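Local coordinates for membrane-bound lytic murein transglycosylase A (PDB 6QK4), which probably cleaves the glycosidic bond between MurNAc and GlcNAc in peptidoglycan, leaving a 1,6-anhydro bond on the MurNAc residue, at residues V28-V33 / F87-F92; G35-S40 / S78-F83; I46-N51 / A66-L71. All blocks are in the same frame, centred on the assembly; numbering follows the deposited sequence.

Contact 1 of 3, residues V28-V33 / F87-F92; sequences VAWQQV and FTPFQF
The indole of Trp-30 meets Pro-89 with one of its faces and Phe-87 with its edge. It sits where the antiparallel pairing of strands 25-27 and 87-92 runs out into a short 3-10 turn at 30-32; strand 87-92 pairs on with strand 336-346, consistent with the double-psi beta-barrel of MltA-type enzymes. Over the indole face stands the proline ring: CD of Pro-89 sits 3.8 Å from the centroid of the five-membered ring of Trp-30, only 19° off the normal, a CH-pi contact. At the edge, Trp-30 NE1 donates to Phe-87 O at 3.1 Å, with the oxygen close to the indole plane but the nitrogen lying well above the carbonyl plane, so neither lone pair is addressed squarely. One ring is thus held in two ways by residues two apart on the same strand.

Val-28 still bonds in strand fashion, its N to Pro-89 O at 3.0 Å and nearly straight (165°); Gln-91 pairs with Thr-26 further along. Beyond Val-28 the chain turns off, and the turn is fastened by Gln-32 OE1, which accepts from Ala-29 N at 2.9 Å.

Pro-89 has no N-H to give; besides its carbonyl, which takes Val-28 N, it offers its ring. Apart from the indole, CG meets the methyls of two valines, Val-28 CG2 and Val-33 CG2. In Trp-30, CG lies anti to the carbonyl carbon (chi1 -79°), which swings the indole back from the turn to the strand. Leu-344 of strand 336-346 and the ring of Trp-36 also pack on Trp-30, while Thr-88, whose CB points away from the turn, bonds through OG1 to Asn-347. Flanking the pyrrolidine, the backbone oxygen of Val-28 comes to 3.4 Å from both CG and CD of Pro-89.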
loop_
_atom_site.group_PDB
_atom_site.type_symbol
_atom_site.label_atom_id
_atom_site.label_comp_id
_atom_site.label_asym_id
_atom_site.label_seq_id
_atom_site.Cartn_x
_atom_site.Cartn_y
_atom_site.Cartn_z
ATOM N N VAL A 28 -16.552 15.242 18.799
ATOM C CA VAL A 28 -15.978 16.585 18.853
ATOM C C VAL A 28 -16.568 17.408 17.708
ATOM O O VAL A 28 -17.213 16.892 16.805
ATOM C CB VAL A 28 -14.445 16.569 18.789
ATOM C CG1 VAL A 28 -13.837 15.716 19.898
ATOM C CG2 VAL A 28 -14.000 16.003 17.399
ATOM N N ALA A 29 -16.393 18.743 17.783
ATOM C CA ALA A 29 -16.821 19.559 16.666
ATOM C C ALA A 29 -15.785 19.470 15.545
ATOM O O ALA A 29 -14.613 19.179 15.788
ATOM C CB ALA A 29 -16.952 21.040 17.089
ATOM N N TRP A 30 -16.210 19.744 14.313
ATOM C CA TRP A 30 -15.222 19.776 13.247
ATOM C C TRP A 30 -14.111 20.794 13.539
ATOM O O TRP A 30 -12.970 20.597 13.164
ATOM C CB TRP A 30 -15.909 20.046 11.897
ATOM C CG TRP A 30 -16.550 18.808 11.354
ATOM C CD1 TRP A 30 -17.867 18.460 11.376
ATOM C CD2 TRP A 30 -15.852 17.723 10.733
ATOM N NE1 TRP A 30 -18.035 17.223 10.760
ATOM C CE2 TRP A 30 -16.809 16.764 10.359
ATOM C CE3 TRP A 30 -14.518 17.498 10.423
ATOM C CZ2 TRP A 30 -16.461 15.554 9.722
ATOM C CZ3 TRP A 30 -14.168 16.287 9.800
ATOM C CH2 TRP A 30 -15.150 15.353 9.442
ATOM N N GLN A 31 -14.437 21.888 14.243
ATOM C CA GLN A 31 -13.437 22.872 14.611
ATOM C C GLN A 31 -12.394 22.313 15.580
ATOM O O GLN A 31 -11.340 22.933 15.774
ATOM C CB GLN A 31 -14.184 24.085 15.246
ATOM C CG GLN A 31 -13.310 25.288 15.705
ATOM C CD GLN A 31 -12.740 25.161 17.168
ATOM O OE1 GLN A 31 -13.131 24.259 17.932
ATOM N NE2 GLN A 31 -11.820 26.076 17.548
ATOM N N GLN A 32 -12.655 21.152 16.205
ATOM C CA GLN A 32 -11.683 20.506 17.071
ATOM C C GLN A 32 -10.862 19.435 16.372
ATOM O O GLN A 32 -9.958 18.871 17.016
ATOM C CB GLN A 32 -12.350 19.879 18.288
ATOM C CG GLN A 32 -12.969 20.991 19.162
ATOM C CD GLN A 32 -13.807 20.440 20.199
ATOM O OE1 GLN A 32 -14.943 20.050 19.948
ATOM N NE2 GLN A 32 -13.269 20.392 21.432
ATOM N N VAL A 33 -11.079 19.214 15.071
ATOM C CA VAL A 33 -10.167 18.281 14.367
ATOM C C VAL A 33 -8.973 19.076 13.852
ATOM O O VAL A 33 -9.088 19.838 12.882
ATOM C CB VAL A 33 -10.925 17.549 13.251
ATOM C CG1 VAL A 33 -9.983 16.554 12.417
ATOM C CG2 VAL A 33 -12.128 16.831 13.821
ATOM N N PHE A 87 -21.711 14.127 8.670
ATOM C CA PHE A 87 -20.976 13.246 9.563
ATOM C C PHE A 87 -20.563 14.001 10.798
ATOM O O PHE A 87 -20.368 15.222 10.765
ATOM C CB PHE A 87 -19.650 12.672 8.884
ATOM C CG PHE A 87 -19.933 11.749 7.732
ATOM C CD1 PHE A 87 -20.161 12.264 6.463
ATOM C CD2 PHE A 87 -19.963 10.383 7.940
ATOM C CE1 PHE A 87 -20.505 11.405 5.360
ATOM C CE2 PHE A 87 -20.301 9.479 6.883
ATOM C CZ PHE A 87 -20.547 10.021 5.548
ATOM N N THR A 88 -20.415 13.259 11.886
ATOM C CA THR A 88 -19.795 13.755 13.095
ATOM C C THR A 88 -18.449 13.072 13.316
ATOM O O THR A 88 -18.385 11.835 13.259
ATOM C CB THR A 88 -20.720 13.488 14.303
ATOM O OG1 THR A 88 -21.934 14.255 14.122
ATOM C CG2 THR A 88 -20.072 14.008 15.607
ATOM N N PRO A 89 -17.397 13.810 13.637
ATOM C CA PRO A 89 -16.125 13.153 13.957
ATOM C C PRO A 89 -15.998 12.772 15.432
ATOM O O PRO A 89 -16.400 13.512 16.328
ATOM C CB PRO A 89 -15.098 14.231 13.559
ATOM C CG PRO A 89 -15.826 15.594 13.947
ATOM C CD PRO A 89 -17.329 15.283 13.757
ATOM N N PHE A 90 -15.396 11.599 15.693
ATOM C CA PHE A 90 -15.203 11.098 17.051
ATOM C C PHE A 90 -13.725 10.850 17.267
ATOM O O PHE A 90 -13.138 9.981 16.609
ATOM C CB PHE A 90 -15.941 9.788 17.336
ATOM C CG PHE A 90 -17.449 9.950 17.437
ATOM C CD1 PHE A 90 -18.174 10.213 16.290
ATOM C CD2 PHE A 90 -18.145 9.791 18.664
ATOM C CE1 PHE A 90 -19.551 10.381 16.325
ATOM C CE2 PHE A 90 -19.549 9.923 18.683
ATOM C CZ PHE A 90 -20.227 10.238 17.515
ATOM N N GLN A 91 -13.136 11.577 18.200
ATOM C CA GLN A 91 -11.735 11.282 18.566
ATOM C C GLN A 91 -11.607 9.828 19.038
ATOM O O GLN A 91 -12.412 9.360 19.843
ATOM C CB GLN A 91 -11.297 12.297 19.659
ATOM C CG GLN A 91 -10.007 11.891 20.377
ATOM C CD GLN A 91 -9.855 12.647 21.661
ATOM O OE1 GLN A 91 -9.331 13.758 21.662
ATOM N NE2 GLN A 91 -10.310 12.059 22.750
ATOM N N PHE A 92 -10.635 9.072 18.469
ATOM C CA PHE A 92 -10.546 7.621 18.657
ATOM C C PHE A 92 -9.334 7.278 19.508
ATOM O O PHE A 92 -8.201 7.671 19.171
ATOM C CB PHE A 92 -10.411 6.969 17.292
ATOM C CG PHE A 92 -10.433 5.462 17.313
ATOM C CD1 PHE A 92 -11.404 4.783 18.028
ATOM C CD2 PHE A 92 -9.496 4.745 16.582
ATOM C CE1 PHE A 92 -11.452 3.358 18.001
ATOM C CE2 PHE A 92 -9.519 3.330 16.594
ATOM C CZ PHE A 92 -10.500 2.646 17.287
#

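Contact 2 of 3, residues G35-S40 / S78-F83; sequences GWQDDS and SARTFF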
loop_
_atom_site.group_PDB
_atom_site.type_symbol
_atom_site.label_atom_id
_atom_site.label_comp_id
_atom_site.label_asym_id
_atom_site.label_seq_id
_atom_site.Cartn_x
_atom_site.Cartn_y
_atom_site.Cartn_z
ATOM N N GLY A 35 -6.052 19.772 11.802
ATOM C CA GLY A 35 -5.613 19.273 10.540
ATOM C C GLY A 35 -6.715 19.235 9.523
ATOM O O GLY A 35 -6.411 19.197 8.339
ATOM N N TRP A 36 -7.977 19.377 9.933
ATOM C CA TRP A 36 -9.070 19.252 8.948
ATOM C C TRP A 36 -8.870 20.238 7.794
ATOM O O TRP A 36 -9.063 19.890 6.629
ATOM C CB TRP A 36 -10.415 19.468 9.648
ATOM C CG TRP A 36 -11.639 19.543 8.809
ATOM C CD1 TRP A 36 -12.558 20.569 8.739
ATOM C CD2 TRP A 36 -12.128 18.503 7.964
ATOM N NE1 TRP A 36 -13.597 20.201 7.907
ATOM C CE2 TRP A 36 -13.321 18.949 7.385
ATOM C CE3 TRP A 36 -11.616 17.249 7.594
ATOM C CZ2 TRP A 36 -14.068 18.185 6.459
ATOM C CZ3 TRP A 36 -12.411 16.442 6.690
ATOM C CH2 TRP A 36 -13.602 16.914 6.138
ATOM N N GLN A 37 -8.523 21.497 8.091
ATOM C CA GLN A 37 -8.361 22.455 6.992
ATOM C C GLN A 37 -7.092 22.249 6.189
ATOM O O GLN A 37 -6.974 22.817 5.084
ATOM C CB GLN A 37 -8.371 23.884 7.562
ATOM C CG GLN A 37 -9.619 24.123 8.353
ATOM C CD GLN A 37 -10.856 24.276 7.489
ATOM O OE1 GLN A 37 -10.797 24.324 6.275
ATOM N NE2 GLN A 37 -12.009 24.386 8.140
ATOM N N ASP A 38 -6.122 21.460 6.709
ATOM C CA ASP A 38 -4.878 21.188 5.998
ATOM C C ASP A 38 -5.053 20.174 4.852
ATOM O O ASP A 38 -4.241 20.148 3.897
ATOM C CB ASP A 38 -3.867 20.691 7.010
ATOM C CG ASP A 38 -3.463 21.753 7.995
ATOM O OD1 ASP A 38 -3.122 22.883 7.524
ATOM O OD2 ASP A 38 -3.412 21.403 9.214
ATOM N N ASP A 39 -6.109 19.393 4.888
ATOM C CA ASP A 39 -6.367 18.453 3.807
ATOM C C ASP A 39 -7.106 19.167 2.669
ATOM O O ASP A 39 -8.175 19.765 2.883
ATOM C CB ASP A 39 -7.194 17.283 4.354
ATOM C CG ASP A 39 -7.400 16.159 3.290
ATOM O OD1 ASP A 39 -6.842 16.265 2.170
ATOM O OD2 ASP A 39 -8.105 15.188 3.604
ATOM N N SER A 40 -6.505 19.137 1.470
ATOM C CA SER A 40 -7.158 19.697 0.296
ATOM C C SER A 40 -8.468 19.017 0.001
ATOM O O SER A 40 -9.347 19.618 -0.642
ATOM C CB SER A 40 -6.267 19.522 -0.927
ATOM O OG SER A 40 -6.118 18.124 -1.260
ATOM N N SER A 78 -17.410 22.248 -1.714
ATOM C CA SER A 78 -18.663 21.562 -1.496
ATOM C C SER A 78 -18.454 20.226 -0.801
ATOM O O SER A 78 -19.299 19.806 0.001
ATOM C CB SER A 78 -19.418 21.339 -2.816
ATOM O OG SER A 78 -19.761 22.588 -3.423
ATOM N N ALA A 79 -17.374 19.497 -1.153
ATOM C CA ALA A 79 -17.104 18.245 -0.454
ATOM C C ALA A 79 -16.869 18.492 1.031
ATOM O O ALA A 79 -17.371 17.720 1.862
ATOM C CB ALA A 79 -15.881 17.526 -1.061
ATOM N N ARG A 80 -16.130 19.568 1.381
ATOM C CA ARG A 80 -15.905 19.870 2.801
ATOM C C ARG A 80 -17.247 20.118 3.491
ATOM O O ARG A 80 -17.506 19.605 4.585
ATOM C CB ARG A 80 -14.990 21.092 2.971
ATOM C CG ARG A 80 -14.519 21.337 4.405
ATOM C CD ARG A 80 -13.505 22.455 4.454
ATOM N NE ARG A 80 -12.259 22.189 3.712
ATOM C CZ ARG A 80 -11.243 21.435 4.167
ATOM N NH1 ARG A 80 -11.310 20.810 5.367
ATOM N NH2 ARG A 80 -10.157 21.287 3.407
ATOM N N THR A 81 -18.116 20.893 2.843
ATOM C CA THR A 81 -19.436 21.153 3.443
ATOM C C THR A 81 -20.235 19.872 3.629
ATOM O O THR A 81 -20.887 19.641 4.672
ATOM C CB THR A 81 -20.167 22.151 2.566
ATOM O OG1 THR A 81 -19.417 23.344 2.647
ATOM C CG2 THR A 81 -21.596 22.359 3.071
ATOM N N PHE A 82 -20.149 18.980 2.651
ATOM C CA PHE A 82 -20.821 17.705 2.782
ATOM C C PHE A 82 -20.335 16.946 4.012
ATOM O O PHE A 82 -21.132 16.362 4.733
ATOM C CB PHE A 82 -20.581 16.877 1.500
ATOM C CG PHE A 82 -20.894 15.434 1.649
ATOM C CD1 PHE A 82 -22.177 15.015 1.485
ATOM C CD2 PHE A 82 -19.893 14.489 1.905
ATOM C CE1 PHE A 82 -22.558 13.694 1.589
ATOM C CE2 PHE A 82 -20.259 13.140 2.027
ATOM C CZ PHE A 82 -21.594 12.725 1.850
ATOM N N PHE A 83 -19.012 16.772 4.163
ATOM C CA PHE A 83 -18.548 15.958 5.287
ATOM C C PHE A 83 -18.949 16.608 6.625
ATOM O O PHE A 83 -19.332 15.915 7.570
ATOM C CB PHE A 83 -17.021 15.764 5.188
ATOM C CG PHE A 83 -16.624 14.811 4.121
ATOM C CD1 PHE A 83 -16.958 13.467 4.264
ATOM C CD2 PHE A 83 -15.921 15.211 3.002
ATOM C CE1 PHE A 83 -16.570 12.504 3.282
ATOM C CE2 PHE A 83 -15.525 14.260 2.024
ATOM C CZ PHE A 83 -15.865 12.932 2.176
HETATM O O HOH W 1 -9.972 22.100 0.456
#
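Arg-80 reaches from helix 76-86, which leads into strand 87-92, to Trp-36 and the turn that follows it, where 36-38 take helical angles without regular helical bonding. This turn lies in the loop after strand 25-27, the antiparallel partner of 87-92. A cation-pi contact together with hydrogen bonds from the guanidinium to backbone carbonyls joins loop and helix.

The hydrogen bonds come first. NH1 of Arg-80 donates to Trp-36 O at 2.7 Å, approaching from above the carbonyl plane, and NH2 donates to Asp-39 O at 2.6 Å, almost in line with that C=O although the N-H itself is bent to 132°. A water accepts from Arg-80 NH2 and donates to Ser-40 O at 2.8 Å, extending the grip by one residue. One guanidinium thus collects three backbone oxygens, two directly, which should limit its rotation.

The pi contacts use the same group. Arg-80 CZ lies 4.6 Å from the centroid of the five-membered ring of Trp-36, 12° off the normal; yet the two planes stand 79° apart, so the guanidinium comes down on the indole face through NH1 instead of lying flat. Over a face of the guanidinium hangs Gln-37 OE1, 3.6 Å from Arg-80 CZ, a placement that is probably favourable electrostatically. The Arg-80 chain is extended through chi2 and folds at chi3, which turns its end to the carbonyls.

Apolar packing is supplied by the far corner of the indole, with Trp-36 CH2 against Phe-83 CB at 3.7 Å. Outside the two segments, Trp-36 NE1 bonds to Glu-84 OE2, a second tie to the same helix, and Asp-39 OD2 accepts from Leu-302 N and forms a salt bridge with Arg-271. Closer in, CG of Arg-80 rests 3.8 Å from Trp-36 CZ2.

Contact 3 of 3, residues I46-N51 / A66-L71; sequences IALRQN and AAAMRL
This is a small helix-to-helix packing contact, mostly apolar with a water at one side, between the middle of helix 44-55 and the last part of helix 62-68 and the type I turn from Ala-68 to Leu-71. The two helices form a helical hairpin, and the disulfide from Cys-52 to Cys-65 links them as well.

At the apolar centre, Leu-48 CD2 presses on Ala-68 CB at 3.5 Å, closer than carbon atoms usually come, while Leu-71 CD1 lies more loosely, 4.5 Å from Leu-48 CD2. With CG anti to the backbone N (chi1 173°), Leu-48 points its branched end at helix 62-68. Phe-82 of helix 76-86 covers both Leu-48 and Ala-68, and Phe-304 lies on Leu-48 as well.

Beside this core, Met-69 starts out away from helix 44-55, but bends at chi2 (-58°) and again at chi3 bring its methyl back: the side chains of Met-69 and Arg-49 cross obliquely, with Met-69 CE 4.0 Å from Arg-49 CG.

The polar end of Arg-49 acts through a water instead of touching the turn. NH1 donates to that water at 2.8 Å, near the guanidinium plane, and the water donates in turn to Ala-68 O and to Leu-71 O, the latter at 2.7 Å. Arg-49 NH1 also makes a salt bridge to Asp-73. The water has three hydrogen-bond partners here and so probably a well-fixed orientation, and the cation probably helps to offset the negative ends of carbonyls gathered in the turn.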
loop_
_atom_site.group_PDB
_atom_site.type_symbol
_atom_site.label_atom_id
_atom_site.label_comp_id
_atom_site.label_asym_id
_atom_site.label_seq_id
_atom_site.Cartn_x
_atom_site.Cartn_y
_atom_site.Cartn_z
ATOM N N ILE A 46 -13.716 10.460 -4.608
ATOM C CA ILE A 46 -13.546 9.211 -5.362
ATOM C C ILE A 46 -13.642 8.028 -4.420
ATOM O O ILE A 46 -14.376 7.061 -4.661
ATOM C CB ILE A 46 -12.209 9.223 -6.133
ATOM C CG1 ILE A 46 -12.264 10.236 -7.282
ATOM C CG2 ILE A 46 -11.878 7.861 -6.722
ATOM C CD1 ILE A 46 -10.929 10.591 -7.942
ATOM N N ALA A 47 -12.901 8.092 -3.315
ATOM C CA ALA A 47 -12.929 6.993 -2.342
ATOM C C ALA A 47 -14.278 6.924 -1.653
ATOM O O ALA A 47 -14.739 5.830 -1.308
ATOM C CB ALA A 47 -11.805 7.151 -1.304
ATOM N N LEU A 48 -14.940 8.073 -1.486
ATOM C CA LEU A 48 -16.297 8.092 -0.958
ATOM C C LEU A 48 -17.295 7.342 -1.855
ATOM O O LEU A 48 -18.149 6.604 -1.359
ATOM C CB LEU A 48 -16.758 9.555 -0.745
ATOM C CG LEU A 48 -18.253 9.722 -0.352
ATOM C CD1 LEU A 48 -18.436 9.223 1.036
ATOM C CD2 LEU A 48 -18.555 11.209 -0.329
ATOM N N ARG A 49 -17.247 7.546 -3.173
ATOM C CA ARG A 49 -18.165 6.798 -4.032
ATOM C C ARG A 49 -17.869 5.304 -3.996
ATOM O O ARG A 49 -18.798 4.489 -4.012
ATOM C CB ARG A 49 -18.072 7.344 -5.458
ATOM C CG ARG A 49 -18.741 8.724 -5.604
ATOM C CD ARG A 49 -18.980 9.063 -7.081
ATOM N NE ARG A 49 -17.744 9.000 -7.857
ATOM C CZ ARG A 49 -16.869 10.002 -7.923
ATOM N NH1 ARG A 49 -17.128 11.112 -7.280
ATOM N NH2 ARG A 49 -15.739 9.903 -8.646
ATOM N N GLN A 50 -16.585 4.909 -3.917
ATOM C CA GLN A 50 -16.324 3.467 -3.770
ATOM C C GLN A 50 -16.910 2.962 -2.463
ATOM O O GLN A 50 -17.511 1.901 -2.425
ATOM C CB GLN A 50 -14.822 3.160 -3.821
ATOM C CG GLN A 50 -14.194 3.478 -5.156
ATOM C CD GLN A 50 -14.696 2.495 -6.268
ATOM O OE1 GLN A 50 -15.416 1.515 -6.008
ATOM N NE2 GLN A 50 -14.280 2.752 -7.487
ATOM N N ASN A 51 -16.751 3.721 -1.378
ATOM C CA ASN A 51 -17.369 3.345 -0.106
ATOM C C ASN A 51 -18.882 3.146 -0.249
ATOM O O ASN A 51 -19.435 2.147 0.205
ATOM C CB ASN A 51 -17.079 4.441 0.914
ATOM C CG ASN A 51 -16.787 3.912 2.281
ATOM O OD1 ASN A 51 -15.847 3.125 2.464
ATOM N ND2 ASN A 51 -17.525 4.413 3.282
ATOM N N ALA A 66 -26.781 9.179 -0.888
ATOM C CA ALA A 66 -27.545 9.906 -1.907
ATOM C C ALA A 66 -26.946 11.294 -2.179
ATOM O O ALA A 66 -26.789 11.695 -3.341
ATOM C CB ALA A 66 -29.031 9.989 -1.503
ATOM N N ALA A 67 -26.597 12.039 -1.126
ATOM C CA ALA A 67 -25.990 13.353 -1.313
ATOM C C ALA A 67 -24.618 13.225 -1.935
ATOM O O ALA A 67 -24.216 14.062 -2.749
ATOM C CB ALA A 67 -25.900 14.085 0.021
ATOM N N ALA A 68 -23.885 12.162 -1.567
ATOM C CA ALA A 68 -22.515 12.037 -2.057
ATOM C C ALA A 68 -22.496 11.881 -3.572
ATOM O O ALA A 68 -21.568 12.370 -4.237
ATOM C CB ALA A 68 -21.825 10.860 -1.373
ATOM N N MET A 69 -23.510 11.233 -4.136
ATOM C CA MET A 69 -23.534 11.023 -5.571
ATOM C C MET A 69 -23.746 12.333 -6.321
ATOM O O MET A 69 -23.528 12.377 -7.539
ATOM C CB MET A 69 -24.632 9.998 -5.930
ATOM C CG MET A 69 -24.389 8.618 -5.365
ATOM S SD MET A 69 -22.812 7.890 -5.910
ATOM C CE MET A 69 -22.219 7.210 -4.389
ATOM N N ARG A 70 -24.134 13.404 -5.636
ATOM C CA ARG A 70 -24.266 14.696 -6.309
ATOM C C ARG A 70 -22.962 15.511 -6.335
ATOM O O ARG A 70 -22.926 16.593 -6.925
ATOM C CB ARG A 70 -25.426 15.487 -5.664
ATOM C CG ARG A 70 -26.643 14.551 -5.353
ATOM C CD ARG A 70 -28.023 15.223 -5.416
ATOM N NE ARG A 70 -28.008 16.576 -4.867
ATOM C CZ ARG A 70 -28.316 16.871 -3.606
ATOM N NH1 ARG A 70 -28.653 15.898 -2.765
ATOM N NH2 ARG A 70 -28.278 18.133 -3.184
ATOM N N LEU A 71 -21.898 15.039 -5.700
ATOM C CA LEU A 71 -20.661 15.820 -5.603
ATOM C C LEU A 71 -19.739 15.523 -6.767
ATOM O O LEU A 71 -19.548 14.355 -7.108
ATOM C CB LEU A 71 -19.918 15.440 -4.327
ATOM C CG LEU A 71 -20.712 15.663 -3.043
ATOM C CD1 LEU A 71 -19.919 15.141 -1.906
ATOM C CD2 LEU A 71 -21.049 17.178 -2.852
HETATM O O HOH W 2 -19.203 12.088 -5.627
#

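From the N terminus, the chain leaves strand 25-27, passes through 28-33 and 35-40, enters helix 44-55, turns back through helix 62-68, and runs along helix 76-86 directly into strand 87-92. Contact 3 closes the shortest loop, tying helix 44-55 to helix 62-68; contact 2 closes a wider one around it, tying the incoming loop to helix 76-86; contact 1 closes the widest, tying that loop to strand 87-92. The three are nested and none cross. Contacts 1 and 2 touch where the Trp-30 and Trp-36 rings meet. Phe-82 joins contacts 2 and 3, touching Leu-48, Ala-67, Ala-68 and Leu-71. Contacts 1 and 3 do not touch.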